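Local coordinates for hypothetical protein MTH1491 (Methanothermobacter thermautotrophicus, PDB 1L1S) that is of unknown function but belongs to the DsrE/DsrF-like family, whose better-known members take part in sulfur metabolism, at residues F69-N74 and E88-V93. Sequence-based numbering, arbitrary orientation.
Sequences FCACSN and EGVDVV
Asp-91 O accepts the amide of Ala-71, with N to O 2.8 Å, and Cys-70 CA leans on the same oxygen through a CA-H...O contact at 3.2 Å. Val-93 N donates to Ala-71 O at 2.9 Å, a nearly straight bond (172° at the hydrogen). Asp-91 N to Phe-69 O and Ser-73 N to Val-93 O complete a parallel ladder, the last rung reaching Ser-73, just past strand 68-72. Cys-70, Asp-91 and Val-93 share one face. There Val-93 CG1, anti to its carbonyl carbon (chi1 -70°), packs on Cys-70 CB at 3.8 Å, while CG2 presses on Ala-71 O at 3.3 Å. Were Val-93 an alanine, Cys-70 CB would probably lose its apolar neighbour and a gap would open beside the Ala-71 carbonyl. Ala-71 and Val-92 point to the opposite face, and Val-92 CG1 reaches along to Ser-73 CA at 3.9 Å. Asp-91 turns its carboxylate to Arg-68 in a salt bridge. Cys-70 bonds through its backbone to Val-39 and Ala-41, so 68-72 is an inner strand and 91-93 the edge strand within this chain. Strand 68-72, helix 73-78 and strand 91-93 form a beta-alpha-beta crossover, the repeating element of the parallel alpha/beta fold of DsrE-like proteins.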
loop_
_atom_site.group_PDB
_atom_site.type_symbol
_atom_site.label_atom_id
_atom_site.label_comp_id
_atom_site.label_asym_id
_atom_site.label_seq_id
_atom_site.Cartn_x
_atom_site.Cartn_y
_atom_site.Cartn_z
ATOM N N PHE A 69 15.594 10.266 -2.807
ATOM C CA PHE A 69 15.543 8.925 -2.238
ATOM C C PHE A 69 15.977 9.030 -0.779
ATOM O O PHE A 69 16.978 9.672 -0.471
ATOM C CB PHE A 69 16.466 7.973 -3.000
ATOM C CG PHE A 69 15.988 7.666 -4.386
ATOM C CD1 PHE A 69 16.228 8.552 -5.432
ATOM C CD2 PHE A 69 15.287 6.494 -4.647
ATOM C CE1 PHE A 69 15.782 8.273 -6.710
ATOM C CE2 PHE A 69 14.838 6.206 -5.926
ATOM C CZ PHE A 69 15.086 7.094 -6.958
ATOM N N CYS A 70 15.209 8.399 0.104
ATOM C CA CYS A 70 15.456 8.425 1.540
ATOM C C CYS A 70 15.652 7.034 2.131
ATOM O O CYS A 70 14.830 6.146 1.925
ATOM C CB CYS A 70 14.278 9.098 2.244
ATOM S SG CYS A 70 13.805 10.688 1.513
ATOM N N ALA A 71 16.746 6.861 2.868
ATOM C CA ALA A 71 17.072 5.596 3.517
ATOM C C ALA A 71 16.717 5.740 4.993
ATOM O O ALA A 71 16.789 6.834 5.551
ATOM C CB ALA A 71 18.557 5.289 3.354
ATOM N N CYS A 72 16.327 4.635 5.617
ATOM C CA CYS A 72 15.927 4.644 7.015
ATOM C C CYS A 72 17.126 4.537 7.951
ATOM O O CYS A 72 17.872 3.554 7.917
ATOM C CB CYS A 72 14.953 3.493 7.272
ATOM S SG CYS A 72 14.258 3.489 8.916
ATOM N N SER A 73 17.301 5.560 8.783
ATOM C CA SER A 73 18.408 5.622 9.737
ATOM C C SER A 73 18.495 4.378 10.621
ATOM O O SER A 73 19.587 3.944 10.982
ATOM C CB SER A 73 18.261 6.874 10.617
ATOM O OG SER A 73 19.369 7.061 11.488
ATOM N N ASN A 74 17.343 3.804 10.958
ATOM C CA ASN A 74 17.282 2.617 11.811
ATOM C C ASN A 74 17.626 1.345 11.049
ATOM O O ASN A 74 18.568 0.629 11.405
ATOM C CB ASN A 74 15.882 2.490 12.423
ATOM C CG ASN A 74 15.508 3.693 13.279
ATOM O OD1 ASN A 74 14.328 3.941 13.546
ATOM N ND2 ASN A 74 16.517 4.445 13.720
ATOM N N GLU A 88 25.650 8.355 -3.746
ATOM C CA GLU A 88 25.641 9.799 -3.542
ATOM C C GLU A 88 24.298 10.384 -3.965
ATOM O O GLU A 88 23.728 9.990 -4.986
ATOM C CB GLU A 88 26.753 10.464 -4.357
ATOM C CG GLU A 88 26.624 10.247 -5.860
ATOM C CD GLU A 88 27.639 11.051 -6.673
ATOM O OE1 GLU A 88 27.484 12.296 -6.777
ATOM O OE2 GLU A 88 28.594 10.434 -7.207
ATOM N N GLY A 89 23.794 11.329 -3.184
ATOM C CA GLY A 89 22.521 11.932 -3.521
ATOM C C GLY A 89 21.396 11.362 -2.687
ATOM O O GLY A 89 20.355 11.992 -2.517
ATOM N N VAL A 90 21.597 10.155 -2.169
ATOM C CA VAL A 90 20.590 9.521 -1.332
ATOM C C VAL A 90 20.656 10.143 0.047
ATOM O O VAL A 90 21.736 10.244 0.635
ATOM C CB VAL A 90 20.840 8.000 -1.183
ATOM C CG1 VAL A 90 19.725 7.372 -0.332
ATOM C CG2 VAL A 90 20.904 7.346 -2.552
ATOM N N ASP A 91 19.504 10.552 0.564
ATOM C CA ASP A 91 19.427 11.163 1.882
ATOM C C ASP A 91 18.986 10.150 2.916
ATOM O O ASP A 91 18.407 9.119 2.590
ATOM C CB ASP A 91 18.441 12.331 1.892
ATOM C CG ASP A 91 18.815 13.422 0.906
ATOM O OD1 ASP A 91 20.025 13.567 0.581
ATOM O OD2 ASP A 91 17.893 14.146 0.468
ATOM N N VAL A 92 19.251 10.465 4.169
ATOM C CA VAL A 92 18.901 9.598 5.274
ATOM C C VAL A 92 17.876 10.301 6.149
ATOM O O VAL A 92 18.026 11.480 6.477
ATOM C CB VAL A 92 20.143 9.265 6.132
ATOM C CG1 VAL A 92 19.763 8.359 7.282
ATOM C CG2 VAL A 92 21.190 8.586 5.280
ATOM N N VAL A 93 16.812 9.584 6.489
ATOM C CA VAL A 93 15.782 10.130 7.358
ATOM C C VAL A 93 15.892 9.327 8.633
ATOM O O VAL A 93 16.417 8.216 8.622
ATOM C CB VAL A 93 14.359 9.993 6.746
ATOM C CG1 VAL A 93 14.221 10.928 5.560
ATOM C CG2 VAL A 93 14.087 8.547 6.337
#